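Local coordinates for SnoK (Streptomyces nogalater, PDB 5EPA), which probably acts as a non-heme iron, 2-oxoglutarate-dependent carbocyclase in the biosynthesis of nogalamycin, at residues T20-R34 with P98-A110. Sequence-based numbering, arbitrary orientation.
Sequences TTAENLSKEAVRFYR and PEISGIALRLAGA
V30 and L107 mark where helices 27-34 and 98-108 pack, their axes 9.6 Å apart and crossing at -62°, while the turn before the first helix brings A22 CA to 4.6 Å from I103 CA. L107 fills the crossing: its CD2 lies 3.8 Å from Y33 CB and also meets V30, and its CB sits over one face of the Y33 ring. R34, bent at chi2 (-93°), turns its guanidinium edge to L107 O, which accepts from both NE (2.8 Å) and NH2 (3.1 Å). Both helices cover the outside of the major antiparallel sheet of this cupin-type double-stranded beta-helix: I103 and L107 touch F215 on strand 213-217, and Y33 reaches H217, next in sequence to H216, which binds 2-oxoglutarate. At the other end, E99 OE1 takes A22 N at 3.0 Å on its anti side, tilted 33° out of the carboxylate plane, and, through a water, reaches E23 N. R106 NH1 donates to A22 O (2.9 Å), which lies close to the guanidinium plane, and weakly to L25 O; L25 CD2 lies over the centre of one guanidinium face. Replacing R106 by alanine would probably cost A22 O and L25 O this donor and uncover the L25 side chain. I103 CG1 packs 3.7 Å from A22 CA.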
loop_
_atom_site.group_PDB
_atom_site.type_symbol
_atom_site.label_atom_id
_atom_site.label_comp_id
_atom_site.label_asym_id
_atom_site.label_seq_id
_atom_site.Cartn_x
_atom_site.Cartn_y
_atom_site.Cartn_z
ATOM N N THR A 20 -10.039 2.711 16.750
ATOM C CA THR A 20 -10.845 3.223 15.650
ATOM C C THR A 20 -11.434 2.046 14.854
ATOM O O THR A 20 -10.720 1.122 14.472
ATOM C CB THR A 20 -10.056 4.115 14.691
ATOM O OG1 THR A 20 -9.305 5.083 15.433
ATOM C CG2 THR A 20 -11.008 4.827 13.761
ATOM N N THR A 21 -12.733 2.104 14.610
ATOM C CA THR A 21 -13.453 1.046 13.925
ATOM C C THR A 21 -14.128 1.647 12.692
ATOM O O THR A 21 -14.232 2.870 12.576
ATOM C CB THR A 21 -14.574 0.467 14.802
ATOM O OG1 THR A 21 -15.511 1.512 15.114
ATOM C CG2 THR A 21 -14.035 -0.135 16.094
ATOM N N ALA A 22 -14.661 0.793 11.829
ATOM C CA ALA A 22 -15.428 1.278 10.687
ATOM C C ALA A 22 -16.648 2.078 11.112
ATOM O O ALA A 22 -17.064 3.007 10.441
ATOM C CB ALA A 22 -15.869 0.120 9.813
ATOM N N GLU A 23 -17.240 1.691 12.230
ATOM C CA GLU A 23 -18.470 2.303 12.709
ATOM C C GLU A 23 -18.208 3.695 13.294
ATOM O O GLU A 23 -19.028 4.580 13.145
ATOM C CB GLU A 23 -19.141 1.400 13.782
ATOM C CG GLU A 23 -20.529 1.843 14.236
ATOM C CD GLU A 23 -20.526 2.802 15.461
ATOM O OE1 GLU A 23 -19.551 2.886 16.254
ATOM O OE2 GLU A 23 -21.536 3.523 15.638
ATOM N N ASN A 24 -17.107 3.863 14.030
ATOM C CA ASN A 24 -16.871 5.129 14.773
ATOM C C ASN A 24 -15.944 6.089 14.019
ATOM O O ASN A 24 -15.621 7.157 14.496
ATOM C CB ASN A 24 -16.373 4.860 16.223
ATOM C CG ASN A 24 -14.927 4.370 16.289
ATOM O OD1 ASN A 24 -14.133 4.559 15.374
ATOM N ND2 ASN A 24 -14.581 3.739 17.381
ATOM N N LEU A 25 -15.474 5.658 12.860
ATOM C CA LEU A 25 -14.652 6.510 12.003
ATOM C C LEU A 25 -15.340 7.859 11.773
ATOM O O LEU A 25 -16.514 7.906 11.399
ATOM C CB LEU A 25 -14.424 5.797 10.676
ATOM C CG LEU A 25 -13.632 6.558 9.602
ATOM C CD1 LEU A 25 -12.139 6.526 9.871
ATOM C CD2 LEU A 25 -13.920 5.951 8.234
ATOM N N SER A 26 -14.622 8.949 12.005
ATOM C CA SER A 26 -15.243 10.261 11.905
ATOM C C SER A 26 -15.413 10.706 10.464
ATOM O O SER A 26 -14.607 10.400 9.616
ATOM C CB SER A 26 -14.449 11.323 12.691
ATOM O OG SER A 26 -13.107 11.436 12.205
ATOM N N LYS A 27 -16.455 11.473 10.226
ATOM C CA LYS A 27 -16.621 12.207 9.000
ATOM C C LYS A 27 -15.431 13.076 8.649
ATOM O O LYS A 27 -15.120 13.249 7.486
ATOM C CB LYS A 27 -17.835 13.105 9.168
ATOM C CG LYS A 27 -19.107 12.316 8.975
ATOM C CD LYS A 27 -20.368 13.146 9.080
ATOM C CE LYS A 27 -21.584 12.209 9.149
ATOM N NZ LYS A 27 -21.601 11.287 10.336
ATOM N N GLU A 28 -14.762 13.607 9.649
ATOM C CA GLU A 28 -13.589 14.448 9.436
ATOM C C GLU A 28 -12.436 13.640 8.852
ATOM O O GLU A 28 -11.683 14.105 7.987
ATOM C CB GLU A 28 -13.140 15.088 10.779
ATOM C CG GLU A 28 -14.110 16.094 11.460
ATOM C CD GLU A 28 -15.446 15.494 11.973
ATOM O OE1 GLU A 28 -15.432 14.347 12.479
ATOM O OE2 GLU A 28 -16.503 16.200 11.910
ATOM N N ALA A 29 -12.265 12.431 9.352
ATOM C CA ALA A 29 -11.233 11.556 8.818
ATOM C C ALA A 29 -11.497 11.183 7.358
ATOM O O ALA A 29 -10.578 11.150 6.536
ATOM C CB ALA A 29 -11.120 10.287 9.654
ATOM N N VAL A 30 -12.750 10.943 7.028
ATOM C CA VAL A 30 -13.124 10.682 5.649
ATOM C C VAL A 30 -12.878 11.914 4.750
ATOM O O VAL A 30 -12.309 11.792 3.664
ATOM C CB VAL A 30 -14.606 10.301 5.549
ATOM C CG1 VAL A 30 -15.040 10.203 4.095
ATOM C CG2 VAL A 30 -14.843 8.992 6.290
ATOM N N ARG A 31 -13.263 13.094 5.222
ATOM C CA ARG A 31 -13.013 14.312 4.478
ATOM C C ARG A 31 -11.513 14.562 4.301
ATOM O O ARG A 31 -11.070 14.966 3.232
ATOM C CB ARG A 31 -13.721 15.498 5.136
ATOM C CG ARG A 31 -13.571 16.826 4.396
ATOM C CD ARG A 31 -14.367 17.959 5.033
ATOM N NE ARG A 31 -14.115 18.142 6.483
ATOM C CZ ARG A 31 -14.917 17.826 7.538
ATOM N NH1 ARG A 31 -16.134 17.257 7.412
ATOM N NH2 ARG A 31 -14.474 18.092 8.778
ATOM N N PHE A 32 -10.728 14.311 5.335
ATOM C CA PHE A 32 -9.283 14.502 5.248
ATOM C C PHE A 32 -8.724 13.628 4.160
ATOM O O PHE A 32 -7.933 14.065 3.329
ATOM C CB PHE A 32 -8.630 14.168 6.590
ATOM C CG PHE A 32 -7.154 14.487 6.670
ATOM C CD1 PHE A 32 -6.209 13.614 6.174
ATOM C CD2 PHE A 32 -6.719 15.649 7.258
ATOM C CE1 PHE A 32 -4.857 13.890 6.240
ATOM C CE2 PHE A 32 -5.348 15.946 7.328
ATOM C CZ PHE A 32 -4.415 15.046 6.849
ATOM N N TYR A 33 -9.138 12.351 4.153
ATOM C CA TYR A 33 -8.732 11.420 3.097
ATOM C C TYR A 33 -9.102 11.909 1.713
ATOM O O TYR A 33 -8.287 11.877 0.838
ATOM C CB TYR A 33 -9.335 10.025 3.308
ATOM C CG TYR A 33 -9.031 9.102 2.149
ATOM C CD1 TYR A 33 -7.756 8.553 1.987
ATOM C CD2 TYR A 33 -9.998 8.779 1.204
ATOM C CE1 TYR A 33 -7.489 7.702 0.932
ATOM C CE2 TYR A 33 -9.692 7.965 0.126
ATOM C CZ TYR A 33 -8.452 7.423 0.016
ATOM O OH TYR A 33 -8.127 6.623 -1.058
ATOM N N ARG A 34 -10.331 12.353 1.515
ATOM C CA ARG A 34 -10.796 12.745 0.162
ATOM C C ARG A 34 -10.062 13.954 -0.327
ATOM O O ARG A 34 -9.739 14.034 -1.495
ATOM C CB ARG A 34 -12.295 13.028 0.114
ATOM C CG ARG A 34 -13.174 11.857 0.570
ATOM C CD ARG A 34 -13.639 10.946 -0.540
ATOM N NE ARG A 34 -14.295 9.736 -0.031
ATOM C CZ ARG A 34 -15.598 9.586 0.255
ATOM N NH1 ARG A 34 -16.452 10.573 0.161
ATOM N NH2 ARG A 34 -16.045 8.409 0.657
ATOM N N PRO A 98 -12.543 -6.866 9.556
ATOM C CA PRO A 98 -13.751 -6.045 9.453
ATOM C C PRO A 98 -13.503 -4.558 9.609
ATOM O O PRO A 98 -14.142 -3.758 8.939
ATOM C CB PRO A 98 -14.626 -6.549 10.599
ATOM C CG PRO A 98 -14.095 -7.922 10.928
ATOM C CD PRO A 98 -12.646 -7.895 10.611
ATOM N N GLU A 99 -12.588 -4.175 10.493
ATOM C CA GLU A 99 -12.351 -2.774 10.696
ATOM C C GLU A 99 -11.480 -2.190 9.591
ATOM O O GLU A 99 -11.799 -1.139 9.023
ATOM C CB GLU A 99 -11.763 -2.510 12.089
ATOM C CG GLU A 99 -12.527 -3.182 13.242
ATOM C CD GLU A 99 -14.037 -2.956 13.240
ATOM O OE1 GLU A 99 -14.584 -2.115 12.463
ATOM O OE2 GLU A 99 -14.702 -3.617 14.054
ATOM N N ILE A 100 -10.379 -2.838 9.257
ATOM C CA ILE A 100 -9.501 -2.301 8.231
ATOM C C ILE A 100 -10.251 -2.170 6.901
ATOM O O ILE A 100 -10.143 -1.152 6.235
ATOM C CB ILE A 100 -8.244 -3.174 8.020
ATOM C CG1 ILE A 100 -7.394 -3.225 9.290
ATOM C CG2 ILE A 100 -7.424 -2.639 6.857
ATOM C CD1 ILE A 100 -6.238 -4.214 9.202
ATOM N N SER A 101 -10.925 -3.254 6.475
ATOM C CA SER A 101 -11.543 -3.293 5.158
ATOM C C SER A 101 -12.805 -2.457 5.184
ATOM O O SER A 101 -13.144 -1.809 4.206
ATOM C CB SER A 101 -11.833 -4.744 4.673
ATOM O OG SER A 101 -12.780 -5.387 5.480
ATOM N N GLY A 102 -13.499 -2.446 6.304
ATOM C CA GLY A 102 -14.684 -1.584 6.430
ATOM C C GLY A 102 -14.353 -0.077 6.392
ATOM O O GLY A 102 -15.106 0.729 5.839
ATOM N N ILE A 103 -13.224 0.295 6.992
ATOM C CA ILE A 103 -12.755 1.675 6.929
ATOM C C ILE A 103 -12.376 2.014 5.500
ATOM O O ILE A 103 -12.718 3.066 5.013
ATOM C CB ILE A 103 -11.553 1.916 7.886
ATOM C CG1 ILE A 103 -12.050 1.924 9.336
ATOM C CG2 ILE A 103 -10.861 3.240 7.571
ATOM C CD1 ILE A 103 -10.943 1.745 10.346
ATOM N N ALA A 104 -11.688 1.097 4.833
ATOM C CA ALA A 104 -11.299 1.301 3.422
ATOM C C ALA A 104 -12.498 1.580 2.541
ATOM O O ALA A 104 -12.489 2.488 1.729
ATOM C CB ALA A 104 -10.593 0.073 2.885
ATOM N N LEU A 105 -13.555 0.836 2.795
ATOM C CA LEU A 105 -14.796 1.012 2.083
ATOM C C LEU A 105 -15.414 2.398 2.302
ATOM O O LEU A 105 -15.922 3.032 1.369
ATOM C CB LEU A 105 -15.777 -0.101 2.501
ATOM C CG LEU A 105 -16.952 -0.412 1.613
ATOM C CD1 LEU A 105 -16.488 -0.755 0.199
ATOM C CD2 LEU A 105 -17.736 -1.591 2.194
ATOM N N ARG A 106 -15.409 2.858 3.535
ATOM C CA ARG A 106 -15.962 4.184 3.845
ATOM C C ARG A 106 -15.121 5.293 3.224
ATOM O O ARG A 106 -15.639 6.267 2.715
ATOM C CB ARG A 106 -16.115 4.370 5.357
ATOM C CG ARG A 106 -17.308 3.603 5.910
ATOM C CD ARG A 106 -17.798 4.042 7.284
ATOM N NE ARG A 106 -17.975 5.493 7.372
ATOM C CZ ARG A 106 -18.096 6.192 8.506
ATOM N NH1 ARG A 106 -18.055 5.594 9.692
ATOM N NH2 ARG A 106 -18.262 7.516 8.444
ATOM N N LEU A 107 -13.815 5.122 3.247
ATOM C CA LEU A 107 -12.926 6.106 2.686
ATOM C C LEU A 107 -13.104 6.175 1.167
ATOM O O LEU A 107 -13.197 7.279 0.596
ATOM C CB LEU A 107 -11.479 5.777 3.042
ATOM C CG LEU A 107 -11.102 5.900 4.529
ATOM C CD1 LEU A 107 -9.662 5.494 4.747
ATOM C CD2 LEU A 107 -11.271 7.322 5.068
ATOM N N ALA A 108 -13.194 5.006 0.522
ATOM C CA ALA A 108 -13.269 4.936 -0.930
ATOM C C ALA A 108 -14.568 5.432 -1.466
ATOM O O ALA A 108 -14.635 5.998 -2.539
ATOM C CB ALA A 108 -13.062 3.517 -1.388
ATOM N N GLY A 109 -15.627 5.179 -0.738
ATOM C CA GLY A 109 -16.981 5.585 -1.162
ATOM C C GLY A 109 -17.526 4.767 -2.313
ATOM O O GLY A 109 -18.514 5.147 -2.929
ATOM N N ALA A 110 -16.925 3.609 -2.556
ATOM C CA ALA A 110 -17.348 2.741 -3.666
ATOM C C ALA A 110 -16.965 1.284 -3.373
ATOM O O ALA A 110 -16.102 1.039 -2.551
ATOM C CB ALA A 110 -16.700 3.193 -4.960
HETATM O O HOH W 1 -16.987 -1.367 12.937
#